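Local structure of RND efflux system, outer membrane lipoprotein, NodT family (Burkholderia mallei, 6U94) at residues L53-L66 and H163-L175. The protein probably serves as the outer membrane channel of an RND-type efflux system. Numbering follows the deposited sequence.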
loop_
_atom_site.group_PDB
_atom_site.type_symbol
_atom_site.label_atom_id
_atom_site.label_comp_id
_atom_site.label_asym_id
_atom_site.label_seq_id
_atom_site.Cartn_x
_atom_site.Cartn_y
_atom_site.Cartn_z
ATOM N N LEU A 53 -4.832 -12.182 3.672
ATOM C CA LEU A 53 -5.160 -11.528 4.936
ATOM C C LEU A 53 -5.232 -12.600 6.015
ATOM O O LEU A 53 -6.213 -13.341 6.109
ATOM C CB LEU A 53 -6.470 -10.758 4.818
ATOM C CG LEU A 53 -6.521 -9.767 3.653
ATOM C CD1 LEU A 53 -7.792 -8.946 3.699
ATOM C CD2 LEU A 53 -5.303 -8.862 3.667
ATOM N N ALA A 54 -4.183 -12.686 6.834
ATOM C CA ALA A 54 -4.066 -13.757 7.817
ATOM C C ALA A 54 -4.690 -13.413 9.162
ATOM O O ALA A 54 -5.137 -14.319 9.874
ATOM C CB ALA A 54 -2.595 -14.125 8.022
ATOM N N ASP A 55 -4.731 -12.133 9.526
ATOM C CA ASP A 55 -5.246 -11.742 10.834
ATOM C C ASP A 55 -6.743 -12.018 10.923
ATOM O O ASP A 55 -7.509 -11.653 10.024
ATOM C CB ASP A 55 -4.959 -10.265 11.095
ATOM C CG ASP A 55 -5.333 -9.838 12.497
ATOM O OD1 ASP A 55 -4.782 -10.413 13.460
ATOM O OD2 ASP A 55 -6.173 -8.926 12.637
ATOM N N ALA A 56 -7.156 -12.663 12.018
ATOM C CA ALA A 56 -8.554 -13.050 12.171
ATOM C C ALA A 56 -9.466 -11.831 12.215
ATOM O O ALA A 56 -10.533 -11.822 11.590
ATOM C CB ALA A 56 -8.726 -13.897 13.433
ATOM N N GLN A 57 -9.066 -10.793 12.953
ATOM C CA GLN A 57 -9.882 -9.585 13.019
ATOM C C GLN A 57 -9.985 -8.916 11.653
ATOM O O GLN A 57 -11.066 -8.469 11.250
ATOM C CB GLN A 57 -9.307 -8.613 14.049
ATOM C CG GLN A 57 -10.133 -7.355 14.230
ATOM C CD GLN A 57 -11.563 -7.656 14.644
ATOM O OE1 GLN A 57 -11.811 -8.148 15.746
ATOM N NE2 GLN A 57 -12.511 -7.368 13.758
ATOM N N LEU A 58 -8.867 -8.844 10.925
ATOM C CA LEU A 58 -8.893 -8.282 9.579
ATOM C C LEU A 58 -9.794 -9.099 8.661
ATOM O O LEU A 58 -10.535 -8.538 7.844
ATOM C CB LEU A 58 -7.474 -8.204 9.017
ATOM C CG LEU A 58 -7.356 -7.746 7.561
ATOM C CD1 LEU A 58 -7.968 -6.368 7.377
ATOM C CD2 LEU A 58 -5.910 -7.750 7.113
ATOM N N GLN A 59 -9.751 -10.429 8.787
ATOM C CA GLN A 59 -10.627 -11.276 7.984
ATOM C C GLN A 59 -12.092 -10.984 8.274
ATOM O O GLN A 59 -12.935 -11.039 7.370
ATOM C CB GLN A 59 -10.318 -12.751 8.243
ATOM C CG GLN A 59 -9.048 -13.258 7.588
ATOM C CD GLN A 59 -8.956 -14.774 7.604
ATOM O OE1 GLN A 59 -9.711 -15.443 8.309
ATOM N NE2 GLN A 59 -8.034 -15.322 6.820
ATOM N N GLN A 60 -12.416 -10.677 9.531
ATOM C CA GLN A 60 -13.801 -10.385 9.889
ATOM C C GLN A 60 -14.281 -9.097 9.231
ATOM O O GLN A 60 -15.415 -9.029 8.741
ATOM C CB GLN A 60 -13.941 -10.299 11.408
ATOM C CG GLN A 60 -15.336 -9.941 11.887
ATOM C CD GLN A 60 -15.444 -9.907 13.400
ATOM O OE1 GLN A 60 -14.458 -10.115 14.109
ATOM N NE2 GLN A 60 -16.645 -9.647 13.902
ATOM N N LEU A 61 -13.431 -8.069 9.204
ATOM C CA LEU A 61 -13.828 -6.790 8.623
ATOM C C LEU A 61 -14.084 -6.915 7.127
ATOM O O LEU A 61 -15.055 -6.351 6.607
ATOM C CB LEU A 61 -12.752 -5.741 8.900
ATOM C CG LEU A 61 -12.562 -5.392 10.375
ATOM C CD1 LEU A 61 -11.169 -4.840 10.616
ATOM C CD2 LEU A 61 -13.624 -4.397 10.824
ATOM N N VAL A 62 -13.221 -7.646 6.417
ATOM C CA VAL A 62 -13.385 -7.810 4.974
ATOM C C VAL A 62 -14.667 -8.573 4.664
ATOM O O VAL A 62 -15.404 -8.228 3.731
ATOM C CB VAL A 62 -12.147 -8.503 4.379
ATOM C CG1 VAL A 62 -12.411 -8.947 2.951
ATOM C CG2 VAL A 62 -10.958 -7.566 4.426
ATOM N N ALA A 63 -14.960 -9.614 5.447
ATOM C CA ALA A 63 -16.173 -10.390 5.217
ATOM C C ALA A 63 -17.419 -9.533 5.396
ATOM O O ALA A 63 -18.393 -9.678 4.648
ATOM C CB ALA A 63 -16.207 -11.598 6.152
ATOM N N LEU A 64 -17.407 -8.631 6.381
ATOM C CA LEU A 64 -18.555 -7.753 6.582
ATOM C C LEU A 64 -18.675 -6.742 5.452
ATOM O O LEU A 64 -19.788 -6.403 5.029
ATOM C CB LEU A 64 -18.448 -7.043 7.933
ATOM C CG LEU A 64 -18.375 -7.923 9.183
ATOM C CD1 LEU A 64 -18.535 -7.084 10.447
ATOM C CD2 LEU A 64 -19.409 -9.041 9.132
ATOM N N ALA A 65 -17.543 -6.249 4.947
ATOM C CA ALA A 65 -17.581 -5.321 3.822
ATOM C C ALA A 65 -18.136 -5.995 2.574
ATOM O O ALA A 65 -18.892 -5.380 1.812
ATOM C CB ALA A 65 -16.184 -4.760 3.557
ATOM N N LEU A 66 -17.776 -7.261 2.351
ATOM C CA LEU A 66 -18.306 -7.986 1.201
ATOM C C LEU A 66 -19.773 -8.355 1.403
ATOM O O LEU A 66 -20.574 -8.268 0.465
ATOM C CB LEU A 66 -17.470 -9.236 0.937
ATOM C CG LEU A 66 -16.101 -9.011 0.303
ATOM C CD1 LEU A 66 -15.385 -10.335 0.084
ATOM C CD2 LEU A 66 -16.245 -8.252 -1.006
ATOM N N HIS A 163 -14.595 -5.482 -6.015
ATOM C CA HIS A 163 -14.279 -6.367 -4.896
ATOM C C HIS A 163 -12.807 -6.265 -4.508
ATOM O O HIS A 163 -12.470 -6.208 -3.319
ATOM C CB HIS A 163 -14.629 -7.812 -5.253
ATOM C CG HIS A 163 -16.095 -8.110 -5.226
ATOM N ND1 HIS A 163 -17.045 -7.159 -4.917
ATOM C CD2 HIS A 163 -16.774 -9.258 -5.459
ATOM C CE1 HIS A 163 -18.245 -7.707 -4.965
ATOM N NE2 HIS A 163 -18.109 -8.980 -5.292
ATOM N N ILE A 164 -11.916 -6.246 -5.501
ATOM C CA ILE A 164 -10.488 -6.147 -5.223
ATOM C C ILE A 164 -10.176 -4.836 -4.511
ATOM O O ILE A 164 -9.440 -4.808 -3.518
ATOM C CB ILE A 164 -9.684 -6.298 -6.527
ATOM C CG1 ILE A 164 -9.660 -7.760 -6.975
ATOM C CG2 ILE A 164 -8.282 -5.768 -6.360
ATOM C CD1 ILE A 164 -8.828 -7.998 -8.219
ATOM N N SER A 165 -10.746 -3.731 -5.002
ATOM C CA SER A 165 -10.543 -2.440 -4.352
ATOM C C SER A 165 -11.080 -2.450 -2.928
ATOM O O SER A 165 -10.415 -1.976 -1.999
ATOM C CB SER A 165 -11.214 -1.325 -5.158
ATOM O OG SER A 165 -10.746 -1.289 -6.494
ATOM N N LEU A 166 -12.281 -2.998 -2.738
ATOM C CA LEU A 166 -12.903 -2.990 -1.419
ATOM C C LEU A 166 -12.106 -3.833 -0.430
ATOM O O LEU A 166 -11.847 -3.400 0.698
ATOM C CB LEU A 166 -14.343 -3.491 -1.519
ATOM C CG LEU A 166 -15.194 -3.439 -0.250
ATOM C CD1 LEU A 166 -15.274 -2.020 0.284
ATOM C CD2 LEU A 166 -16.593 -3.982 -0.537
ATOM N N VAL A 167 -11.713 -5.042 -0.838
ATOM C CA VAL A 167 -10.915 -5.907 0.030
ATOM C C VAL A 167 -9.621 -5.209 0.423
ATOM O O VAL A 167 -9.229 -5.197 1.595
ATOM C CB VAL A 167 -10.638 -7.254 -0.662
ATOM C CG1 VAL A 167 -9.516 -8.003 0.044
ATOM C CG2 VAL A 167 -11.903 -8.101 -0.705
ATOM N N ALA A 168 -8.945 -4.607 -0.556
ATOM C CA ALA A 168 -7.661 -3.972 -0.290
ATOM C C ALA A 168 -7.821 -2.721 0.562
ATOM O O ALA A 168 -7.005 -2.465 1.457
ATOM C CB ALA A 168 -6.968 -3.638 -1.605
ATOM N N GLU A 169 -8.861 -1.926 0.300
ATOM C CA GLU A 169 -9.034 -0.682 1.040
ATOM C C GLU A 169 -9.401 -0.942 2.495
ATOM O O GLU A 169 -9.011 -0.170 3.378
ATOM C CB GLU A 169 -10.094 0.190 0.370
ATOM C CG GLU A 169 -9.954 1.670 0.689
ATOM C CD GLU A 169 -8.650 2.257 0.172
ATOM O OE1 GLU A 169 -8.384 2.151 -1.044
ATOM O OE2 GLU A 169 -7.886 2.820 0.982
ATOM N N VAL A 170 -10.144 -2.017 2.767
ATOM C CA VAL A 170 -10.419 -2.392 4.152
ATOM C C VAL A 170 -9.129 -2.786 4.859
ATOM O O VAL A 170 -8.904 -2.425 6.022
ATOM C CB VAL A 170 -11.460 -3.526 4.205
ATOM C CG1 VAL A 170 -11.590 -4.066 5.621
ATOM C CG2 VAL A 170 -12.809 -3.037 3.692
ATOM N N ALA A 171 -8.257 -3.524 4.167
ATOM C CA ALA A 171 -7.012 -3.976 4.781
ATOM C C ALA A 171 -6.075 -2.804 5.048
ATOM O O ALA A 171 -5.498 -2.695 6.136
ATOM C CB ALA A 171 -6.332 -5.016 3.891
ATOM N N ASN A 172 -5.910 -1.916 4.065
ATOM C CA ASN A 172 -5.010 -0.785 4.252
ATOM C C ASN A 172 -5.520 0.172 5.320
ATOM O O ASN A 172 -4.720 0.845 5.979
ATOM C CB ASN A 172 -4.809 -0.040 2.934
ATOM C CG ASN A 172 -3.731 1.026 3.026
ATOM O OD1 ASN A 172 -2.538 0.717 3.017
ATOM N ND2 ASN A 172 -4.142 2.285 3.111
ATOM N N THR A 173 -6.839 0.246 5.509
ATOM C CA THR A 173 -7.393 1.141 6.520
ATOM C C THR A 173 -7.220 0.575 7.926
ATOM O O THR A 173 -6.903 1.319 8.861
ATOM C CB THR A 173 -8.869 1.413 6.229
ATOM O OG1 THR A 173 -8.992 1.978 4.921
ATOM C CG2 THR A 173 -9.447 2.388 7.237
ATOM N N TYR A 174 -7.432 -0.732 8.095
ATOM C CA TYR A 174 -7.244 -1.342 9.409
ATOM C C TYR A 174 -5.767 -1.404 9.777
ATOM O O TYR A 174 -5.405 -1.220 10.945
ATOM C CB TYR A 174 -7.868 -2.736 9.433
ATOM C CG TYR A 174 -7.691 -3.476 10.743
ATOM C CD1 TYR A 174 -8.357 -3.067 11.890
ATOM C CD2 TYR A 174 -6.869 -4.594 10.826
ATOM C CE1 TYR A 174 -8.204 -3.745 13.088
ATOM C CE2 TYR A 174 -6.709 -5.278 12.019
ATOM C CZ TYR A 174 -7.378 -4.850 13.146
ATOM O OH TYR A 174 -7.220 -5.530 14.333
ATOM N N LEU A 175 -4.900 -1.661 8.795
ATOM C CA LEU A 175 -3.464 -1.612 9.052
ATOM C C LEU A 175 -3.025 -0.198 9.405
ATOM O O LEU A 175 -2.252 0.006 10.349
ATOM C CB LEU A 175 -2.694 -2.137 7.841
ATOM C CG LEU A 175 -2.791 -3.649 7.630
ATOM C CD1 LEU A 175 -2.049 -4.081 6.377
ATOM C CD2 LEU A 175 -2.261 -4.383 8.850
#
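V62 and V170 meet near the middle of a roughly antiparallel helix-helix packing, where the short helix 56-67 near the modelled N-terminus lies across 163-175, part of the long helix 156-203, in the helical part of an outer membrane factor. The segment axes approach to 9.4 Å at 140°, and no hydrogen bond links them. The two methyls of V170 divide their work: CG1, anti to the backbone N (chi1 171°), reaches V62 CG2 at 3.8 Å and also L61 CB, while CG2 rests against A65 CB. V62 uses its other branch, CG1, against V167 CG2.

Toward the N-terminus of the short helix, Y174 sets its ring against the first turns, beside D55, Q57, L58 and L61. L61 CD1 sits over one face, offset toward the rim, 3.6 Å from Y174 CD1, in a CH-pi contact. L58, with CG anti to its own N (chi1 175°), directs CD1 both to the ring and to the backbone of A171, 3.7 Å from A171 CA; L53 CD2 meets the methyl of A171 as well. D55 caps this turn, OD2 accepting from L58 N from above the carboxylate plane, while OD1 is held by a salt bridge to R264.

At the other end, L66 lays CD2 over one face of the H163 imidazole, 4.3 Å from the ring centroid, and L166 CD2 packs 3.6 Å from A65 O, a carbonyl that accepts a hydrogen bond from R70. Back at the tyrosine, the phenolic OH is buried without a polar partner in the model, with Q57 CG 3.4 Å from Y174 OH.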